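Local atomic coordinates of Lmaj004144AAA protein (Leishmania major, PDB entry 1Y63), a protein that probably transfers phosphate between nucleoside triphosphates and monophosphates as an adenylate kinase, with an additional ATPase activity linked to maturation of the small ribosomal subunit. Residues G22-A27 against V87-S92; I13-T18 against M103-H108; L40-L45 against D74-I79. All coordinates share one frame; numbering follows the deposited sequence.

Contact 1 (G22-A27 against V87-S92); sequences GKTSMA and VVDYHS. With MN (manganese (II) ion), chain B; ADP (adenosine-5'-diphosphate), chain Q.
T24 and D89 meet beside a manganese ion. Of the two, T24 binds the metal directly and D89 reaches it through a water. T24 OG1 binds the manganese at 2.1 Å and donates a hydrogen bond to D89 OD2 at 2.7 Å. The carboxylate accepts it through its syn lone pair. D89 OD1 takes a hydrogen bond from a metal-bound water, so D89 is a second-shell residue, engaged at both oxygens. H39 also bonds to D89 OD2. The metal shell is completed by O3B of ADP and three more waters, six ligands in all. T24 has chi1 at -60°, which turns OG1 to the manganese.

K23 runs alongside Y90 and H91. Its CD lies 3.6 Å from Y90 O, and the chain then bends at chi3 and chi4, which brings K23 NZ to 2.8 Å from O2B of ADP. The backbone N of K23 bonds the same oxygen, as does G22 N. Three donors therefore grip O2B, which probably offsets its negative charge. S25 holds O1A of ADP with both its N and OG. Further along the helix, A27 CB packs on V87 CG2 at 3.9 Å. Helix 23-27 and strand 87-89 run nearly antiparallel, at 167°. G22-T24 close the Walker A P-loop, and D89 on the adjacent strand 85-89 is placed as in a Walker B motif.

Contact 2 (I13-T18 against M103-H108); sequences ILITGT and MVVVLH
Strands 13-16 and 103-108 run parallel as neighbours, with short-segment axes 4.7 Å apart and 15° from parallel. Their hydrogen bonds alternate in the usual parallel pattern. L14 uses both its N and its O: L14 N donates to M103 O at 2.9 Å, and V105 N donates to L14 O at 2.8 Å. T16 repeats this two residues on, with T16 N bonded to V105 O and L107 N bonded to T16 O. Beyond the last direct bond, a water accepts from T18 N and donates to L107 O, bridging the two segments where they part. G17 CA passes 3.8 Å from L107 O.

On one face, I15 lies alongside V105. I15 CD1 rests 3.7 Å from V105 CB, because the chain turns at chi2 (-60°) and carries the methyl toward the neighbouring strand. I15 CG2 meets L107 CD1 at 3.8 Å, the two side chains crossing at a slant. I13 CG2 touches V105 CG2. Helix 161-178 lies against I13, M103 and V105, and helix 23-33 against I15 and L107.

On the other face, L14 CD2 lies beside V104 CG1, the two side chains pointing the same way. T16 places CG2 between its backbone N and carbonyl carbon, 3.8 Å from V106 CG2. T16 OG1 instead bonds to Y90 O, on the segment that follows the other neighbouring strand, 85-89. V106 also packs on V155 of the next strand, 153-157. The pairing forms the centre of the parallel sheet of a P-loop NTPase, where the first strand leads into the phosphate-binding loop.

Contact 3 (L40-L45 against D74-I79); sequences LEVGKL and DFMEPI
L40 puts its CD2 against both M76 and I79. L40 CD2 lies 3.9 Å from I79 CG2 and 4.1 Å from M76 CE. L40 and I79 reach toward each other and meet through their methyls, while M76 crosses L40 at a slant. The contact belongs to the P-loop kinase fold. It joins the end of outer strand 37-41 and the start of helix 42-48 to helix 66-80, which leads on to strand 85-89.

M76 is the common partner. It touches L40, V42 and L45. Its side chain extends from the helix and then bends at chi3 (68°), which brings CE over to the strand end. There M76 CE also meets V42 CG2 at 4.0 Å, the two side chains crossing at about a right angle. Nearer its root, M76 CG lies 4.2 Å from L45 CD1. F96 and W100 also pack on M76.

All of these contacts are apolar. E77, which takes no part across the contact, forms a salt bridge to R99 and a hydrogen bond to W100. These tie helix 66-80 to the loop before strand 103-108. L40 pairs through its backbone with V87 and D89, from the outermost strand, and its side chain points toward helix 66-80.

At the F75 end, L45 splits its methyls between two neighbours. While CD1 faces M76, L45 CD2 approaches the F75 ring obliquely and comes within 3.8 Å of F75 CE1.

In the fold
The three contacts share one parallel sheet, ordered 37-41, 85-89, 12-16, 103-108, 153-157. Contact 2 joins the third and fourth strands. Contact 1 sets helix 23-33 against strand 85-89, and contact 3 sits at the 37-41 edge. The centres of contact 1 and contact 2 are about 7 Å apart. Those of contact 1 and contact 3 are about 13 Å apart, and those of contact 2 and contact 3 about 16 Å. Strand 85-89 pairs with 12-16 and with 37-41, so it links all three. Along the chain, contact 3 falls between the segments of contact 1, and contact 1 between those of contact 2. The nucleotide site thus sits near the sheet centre, with contact 3 at the outer side.

Contact 1 (G22-A27 against V87-S92)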
# COMPACT_ATOMS: atom_id res chain seq x y z
N GLY A 22 1.41 -8.42 -2.92
CA GLY A 22 0.05 -8.43 -3.44
C GLY A 22 -0.74 -7.16 -3.31
O GLY A 22 -1.97 -7.20 -3.36
N LYS A 23 -0.05 -6.03 -3.14
CA LYS A 23 -0.74 -4.74 -2.86
C LYS A 23 -1.68 -4.32 -3.97
O LYS A 23 -2.85 -4.01 -3.73
CB LYS A 23 0.28 -3.63 -2.60
CG LYS A 23 1.25 -3.86 -1.48
CD LYS A 23 2.23 -2.72 -1.37
CE LYS A 23 3.14 -2.59 -2.55
NZ LYS A 23 4.04 -3.80 -2.69
N THR A 24 -1.17 -4.32 -5.20
CA THR A 24 -1.97 -3.87 -6.33
C THR A 24 -3.13 -4.81 -6.58
O THR A 24 -4.28 -4.35 -6.83
CB THR A 24 -1.07 -3.70 -7.58
OG1 THR A 24 -0.06 -2.73 -7.30
CG2 THR A 24 -1.93 -3.26 -8.79
N SER A 25 -2.87 -6.11 -6.47
CA SER A 25 -3.93 -7.11 -6.62
C SER A 25 -5.04 -6.91 -5.59
O SER A 25 -6.23 -6.98 -5.92
CB SER A 25 -3.36 -8.51 -6.54
OG SER A 25 -2.43 -8.72 -7.59
N MET A 26 -4.65 -6.71 -4.34
CA MET A 26 -5.65 -6.50 -3.28
C MET A 26 -6.38 -5.19 -3.46
O MET A 26 -7.59 -5.13 -3.31
CB MET A 26 -5.04 -6.56 -1.89
CG MET A 26 -6.10 -6.47 -0.81
SD MET A 26 -5.42 -6.66 0.84
CE MET A 26 -5.07 -8.42 0.82
N ALA A 27 -5.67 -4.13 -3.83
CA ALA A 27 -6.31 -2.83 -4.03
C ALA A 27 -7.32 -2.91 -5.19
O ALA A 27 -8.39 -2.28 -5.14
CB ALA A 27 -5.29 -1.77 -4.30
N VAL A 87 -8.41 3.81 -2.06
CA VAL A 87 -7.50 2.74 -1.64
C VAL A 87 -6.15 3.03 -2.26
O VAL A 87 -5.98 3.01 -3.50
CB VAL A 87 -8.03 1.30 -1.93
CG1 VAL A 87 -8.42 1.08 -3.40
CG2 VAL A 87 -7.03 0.25 -1.45
N VAL A 88 -5.21 3.38 -1.42
CA VAL A 88 -3.88 3.79 -1.86
C VAL A 88 -2.96 2.57 -1.74
O VAL A 88 -3.07 1.80 -0.77
CB VAL A 88 -3.34 4.92 -1.00
CG1 VAL A 88 -1.93 5.29 -1.40
CG2 VAL A 88 -4.24 6.14 -1.14
N ASP A 89 -2.08 2.43 -2.72
CA ASP A 89 -1.27 1.24 -2.90
C ASP A 89 0.18 1.68 -3.03
O ASP A 89 0.51 2.35 -4.00
CB ASP A 89 -1.83 0.57 -4.17
CG ASP A 89 -0.90 -0.33 -4.87
OD1 ASP A 89 0.13 -0.73 -4.33
OD2 ASP A 89 -1.29 -0.72 -6.00
N TYR A 90 1.03 1.38 -2.03
CA TYR A 90 2.46 1.79 -2.09
C TYR A 90 3.31 0.97 -1.15
O TYR A 90 2.84 0.59 -0.08
CB TYR A 90 2.64 3.29 -1.74
CG TYR A 90 3.95 3.92 -2.20
CD1 TYR A 90 4.45 3.69 -3.48
CD2 TYR A 90 4.62 4.84 -1.40
CE1 TYR A 90 5.62 4.31 -3.92
CE2 TYR A 90 5.77 5.48 -1.84
CZ TYR A 90 6.26 5.22 -3.09
OH TYR A 90 7.42 5.85 -3.52
N HIS A 91 4.57 0.75 -1.53
CA HIS A 91 5.49 -0.07 -0.75
C HIS A 91 5.98 0.67 0.50
O HIS A 91 6.46 0.04 1.42
CB HIS A 91 6.66 -0.55 -1.61
CG HIS A 91 7.55 0.55 -2.11
ND1 HIS A 91 7.53 0.98 -3.41
CD2 HIS A 91 8.48 1.29 -1.47
CE1 HIS A 91 8.42 1.96 -3.56
NE2 HIS A 91 8.99 2.18 -2.40
N SER A 92 5.84 1.99 0.51
CA SER A 92 6.24 2.81 1.65
C SER A 92 5.03 3.44 2.27
O SER A 92 3.98 3.53 1.65
CB SER A 92 7.21 3.88 1.22
OG SER A 92 8.41 3.30 0.72
MN MN B . 2.04 -3.10 -7.30
PB ADP Q . 2.67 -5.78 -5.43
O1B ADP Q . 4.09 -5.68 -5.96
O2B ADP Q . 2.67 -5.85 -3.92
O3B ADP Q . 1.72 -4.73 -6.01
PA ADP Q . 1.06 -7.61 -7.01
O1A ADP Q . -0.37 -7.27 -6.62
O2A ADP Q . 1.56 -6.99 -8.32
O3A ADP Q . 2.08 -7.25 -5.85
O5' ADP Q . 1.24 -9.20 -7.08
C5' ADP Q . 2.12 -9.76 -8.04
C4' ADP Q . 1.51 -11.07 -8.45
O4' ADP Q . 1.35 -11.91 -7.31
C3' ADP Q . 0.11 -10.94 -9.03
O3' ADP Q . 0.09 -10.57 -10.41
C2' ADP Q . -0.44 -12.32 -8.79
O2' ADP Q . 0.11 -13.24 -9.73
C1' ADP Q . 0.16 -12.68 -7.46
N9 ADP Q . -0.65 -12.44 -6.26
C8 ADP Q . -0.87 -11.28 -5.56
N7 ADP Q . -1.62 -11.51 -4.46
C5 ADP Q . -1.88 -12.86 -4.45
C6 ADP Q . -2.62 -13.74 -3.55
N6 ADP Q . -3.21 -13.25 -2.44
N1 ADP Q . -2.64 -15.05 -3.88
C2 ADP Q . -2.02 -15.52 -4.99
N3 ADP Q . -1.32 -14.79 -5.88
C4 ADP Q . -1.24 -13.45 -5.63
O HOH W 1 2.15 -1.69 -5.69
O HOH W 2 2.41 -1.45 -8.73
O HOH W 3 4.25 -3.45 -7.24
O HOH W 4 1.82 -4.42 -9.05

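Contact 2 (I13-T18 against M103-H108)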
# COMPACT_ATOMS: atom_id res chain seq x y z
N ILE A 13 -8.01 3.95 2.73
CA ILE A 13 -7.22 2.79 3.14
C ILE A 13 -5.87 2.82 2.45
O ILE A 13 -5.78 3.16 1.27
CB ILE A 13 -7.94 1.48 2.73
CG1 ILE A 13 -9.35 1.44 3.34
CG2 ILE A 13 -7.10 0.24 3.10
CD1 ILE A 13 -10.15 0.28 2.79
N LEU A 14 -4.81 2.46 3.19
CA LEU A 14 -3.50 2.25 2.62
C LEU A 14 -3.18 0.77 2.66
O LEU A 14 -3.36 0.14 3.68
CB LEU A 14 -2.43 3.01 3.41
CG LEU A 14 -0.96 2.80 2.99
CD1 LEU A 14 -0.75 3.24 1.56
CD2 LEU A 14 -0.07 3.56 3.96
N ILE A 15 -2.77 0.23 1.50
CA ILE A 15 -2.25 -1.14 1.40
C ILE A 15 -0.74 -1.01 1.14
O ILE A 15 -0.31 -0.41 0.15
CB ILE A 15 -2.90 -1.96 0.26
CG1 ILE A 15 -4.43 -1.83 0.22
CG2 ILE A 15 -2.45 -3.41 0.36
CD1 ILE A 15 -5.14 -2.27 1.44
N THR A 16 0.05 -1.54 2.06
CA THR A 16 1.50 -1.45 1.95
C THR A 16 2.12 -2.84 2.21
O THR A 16 1.40 -3.82 2.46
CB THR A 16 2.04 -0.34 2.89
OG1 THR A 16 3.42 -0.10 2.60
CG2 THR A 16 1.89 -0.74 4.39
N GLY A 17 3.43 -2.96 2.07
CA GLY A 17 4.09 -4.24 2.04
C GLY A 17 5.19 -4.26 1.01
O GLY A 17 5.19 -3.47 0.06
N THR A 18 6.13 -5.17 1.19
CA THR A 18 7.20 -5.38 0.24
C THR A 18 6.69 -5.59 -1.19
O THR A 18 5.60 -6.18 -1.40
CB THR A 18 7.97 -6.66 0.65
OG1 THR A 18 8.30 -6.58 2.02
CG2 THR A 18 9.21 -6.84 -0.16
N MET A 103 -7.38 3.27 7.83
CA MET A 103 -6.94 1.90 7.92
C MET A 103 -5.63 1.75 7.15
O MET A 103 -5.47 2.32 6.05
CB MET A 103 -8.01 0.95 7.34
CG MET A 103 -7.71 -0.49 7.55
SD MET A 103 -8.90 -1.51 6.63
CE MET A 103 -10.42 -0.76 7.06
N VAL A 104 -4.70 0.97 7.71
CA VAL A 104 -3.45 0.64 7.02
C VAL A 104 -3.31 -0.87 7.06
O VAL A 104 -3.38 -1.45 8.12
CB VAL A 104 -2.23 1.30 7.66
CG1 VAL A 104 -0.94 0.87 6.99
CG2 VAL A 104 -2.39 2.82 7.58
N VAL A 105 -3.21 -1.48 5.90
CA VAL A 105 -3.10 -2.93 5.79
C VAL A 105 -1.71 -3.25 5.33
O VAL A 105 -1.27 -2.74 4.29
CB VAL A 105 -4.10 -3.48 4.77
CG1 VAL A 105 -4.01 -4.97 4.68
CG2 VAL A 105 -5.51 -3.04 5.09
N VAL A 106 -0.99 -4.06 6.11
CA VAL A 106 0.36 -4.48 5.72
C VAL A 106 0.29 -5.94 5.31
O VAL A 106 -0.14 -6.78 6.11
CB VAL A 106 1.36 -4.35 6.90
CG1 VAL A 106 2.77 -4.81 6.48
CG2 VAL A 106 1.42 -2.96 7.48
N LEU A 107 0.75 -6.23 4.09
CA LEU A 107 0.76 -7.57 3.54
C LEU A 107 2.12 -8.23 3.73
O LEU A 107 3.15 -7.60 3.55
CB LEU A 107 0.40 -7.56 2.06
CG LEU A 107 -0.92 -6.86 1.68
CD1 LEU A 107 -1.19 -6.94 0.18
CD2 LEU A 107 -2.01 -7.46 2.47
N HIS A 108 2.07 -9.50 4.12
CA HIS A 108 3.23 -10.38 4.19
C HIS A 108 3.07 -11.56 3.27
O HIS A 108 1.94 -11.96 2.96
CB HIS A 108 3.42 -10.87 5.62
CG HIS A 108 4.04 -9.86 6.52
ND1 HIS A 108 5.31 -9.37 6.32
CD2 HIS A 108 3.58 -9.26 7.64
CE1 HIS A 108 5.61 -8.52 7.29
NE2 HIS A 108 4.58 -8.44 8.11
O HOH W 5 5.68 -6.74 3.79

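Contact 3 (L40-L45 against D74-I79)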
# COMPACT_ATOMS: atom_id res chain seq x y z
N LEU A 40 -5.49 4.30 -6.07
CA LEU A 40 -4.34 5.17 -6.42
C LEU A 40 -3.10 4.31 -6.34
O LEU A 40 -2.71 3.86 -5.25
CB LEU A 40 -4.17 6.34 -5.46
CG LEU A 40 -5.16 7.49 -5.41
CD1 LEU A 40 -6.44 7.13 -4.69
CD2 LEU A 40 -4.47 8.64 -4.69
N GLU A 41 -2.52 4.00 -7.49
CA GLU A 41 -1.30 3.21 -7.57
C GLU A 41 -0.14 4.19 -7.51
O GLU A 41 0.27 4.74 -8.51
CB GLU A 41 -1.31 2.35 -8.87
CG GLU A 41 -0.25 1.27 -8.95
CD GLU A 41 -0.51 0.19 -10.03
OE1 GLU A 41 -1.64 0.07 -10.58
OE2 GLU A 41 0.45 -0.51 -10.37
N VAL A 42 0.40 4.40 -6.31
CA VAL A 42 1.36 5.48 -6.11
C VAL A 42 2.64 5.32 -6.92
O VAL A 42 3.21 6.32 -7.39
CB VAL A 42 1.65 5.62 -4.59
CG1 VAL A 42 2.72 6.66 -4.32
CG2 VAL A 42 0.36 5.96 -3.89
N GLY A 43 3.10 4.09 -7.12
CA GLY A 43 4.28 3.88 -7.97
C GLY A 43 4.11 4.44 -9.39
O GLY A 43 5.07 4.96 -9.99
N LYS A 44 2.91 4.33 -9.94
CA LYS A 44 2.60 4.91 -11.24
C LYS A 44 2.63 6.43 -11.18
O LYS A 44 3.17 7.08 -12.07
CB LYS A 44 1.25 4.39 -11.76
CG LYS A 44 1.31 2.92 -12.19
CD LYS A 44 0.06 2.51 -12.95
CE LYS A 44 0.22 1.13 -13.58
NZ LYS A 44 -0.86 0.86 -14.57
N LEU A 45 2.13 7.01 -10.09
CA LEU A 45 2.21 8.47 -9.95
C LEU A 45 3.64 8.94 -9.91
O LEU A 45 4.01 9.94 -10.53
CB LEU A 45 1.50 8.95 -8.68
CG LEU A 45 0.01 8.62 -8.63
CD1 LEU A 45 -0.57 9.05 -7.30
CD2 LEU A 45 -0.74 9.27 -9.77
N ASP A 74 1.77 16.78 -2.36
CA ASP A 74 0.97 17.88 -2.85
C ASP A 74 0.03 17.42 -3.97
O ASP A 74 -1.10 17.90 -4.08
CB ASP A 74 1.86 19.04 -3.36
CG ASP A 74 2.57 19.80 -2.25
OD1 ASP A 74 2.21 19.66 -1.07
OD2 ASP A 74 3.50 20.56 -2.59
N PHE A 75 0.53 16.50 -4.82
CA PHE A 75 -0.26 15.92 -5.90
C PHE A 75 -1.42 15.10 -5.36
O PHE A 75 -2.56 15.18 -5.86
CB PHE A 75 0.65 15.07 -6.80
CG PHE A 75 -0.02 14.57 -8.04
CD1 PHE A 75 -0.76 13.39 -8.01
CD2 PHE A 75 0.13 15.25 -9.24
CE1 PHE A 75 -1.40 12.93 -9.17
CE2 PHE A 75 -0.50 14.78 -10.42
CZ PHE A 75 -1.25 13.63 -10.37
N MET A 76 -1.13 14.29 -4.33
CA MET A 76 -2.14 13.40 -3.76
C MET A 76 -3.17 14.10 -2.87
O MET A 76 -4.32 13.68 -2.81
CB MET A 76 -1.46 12.27 -2.98
CG MET A 76 -0.69 11.29 -3.80
SD MET A 76 0.12 10.06 -2.79
CE MET A 76 -1.31 9.15 -2.14
N GLU A 77 -2.76 15.17 -2.20
CA GLU A 77 -3.62 15.83 -1.22
C GLU A 77 -5.05 16.07 -1.69
O GLU A 77 -5.98 15.66 -1.01
CB GLU A 77 -2.97 17.12 -0.71
CG GLU A 77 -3.86 17.94 0.22
CD GLU A 77 -3.99 17.37 1.62
OE1 GLU A 77 -3.11 16.60 2.07
OE2 GLU A 77 -4.97 17.76 2.31
N PRO A 78 -5.25 16.76 -2.84
CA PRO A 78 -6.64 17.00 -3.25
C PRO A 78 -7.45 15.73 -3.49
O PRO A 78 -8.65 15.71 -3.17
CB PRO A 78 -6.50 17.82 -4.53
CG PRO A 78 -5.13 17.52 -5.02
CD PRO A 78 -4.31 17.39 -3.78
N ILE A 79 -6.81 14.67 -3.99
CA ILE A 79 -7.50 13.40 -4.18
C ILE A 79 -7.91 12.84 -2.81
O ILE A 79 -9.04 12.40 -2.60
CB ILE A 79 -6.64 12.39 -4.92
CG1 ILE A 79 -6.17 12.97 -6.26
CG2 ILE A 79 -7.43 11.13 -5.17
CD1 ILE A 79 -4.94 12.26 -6.83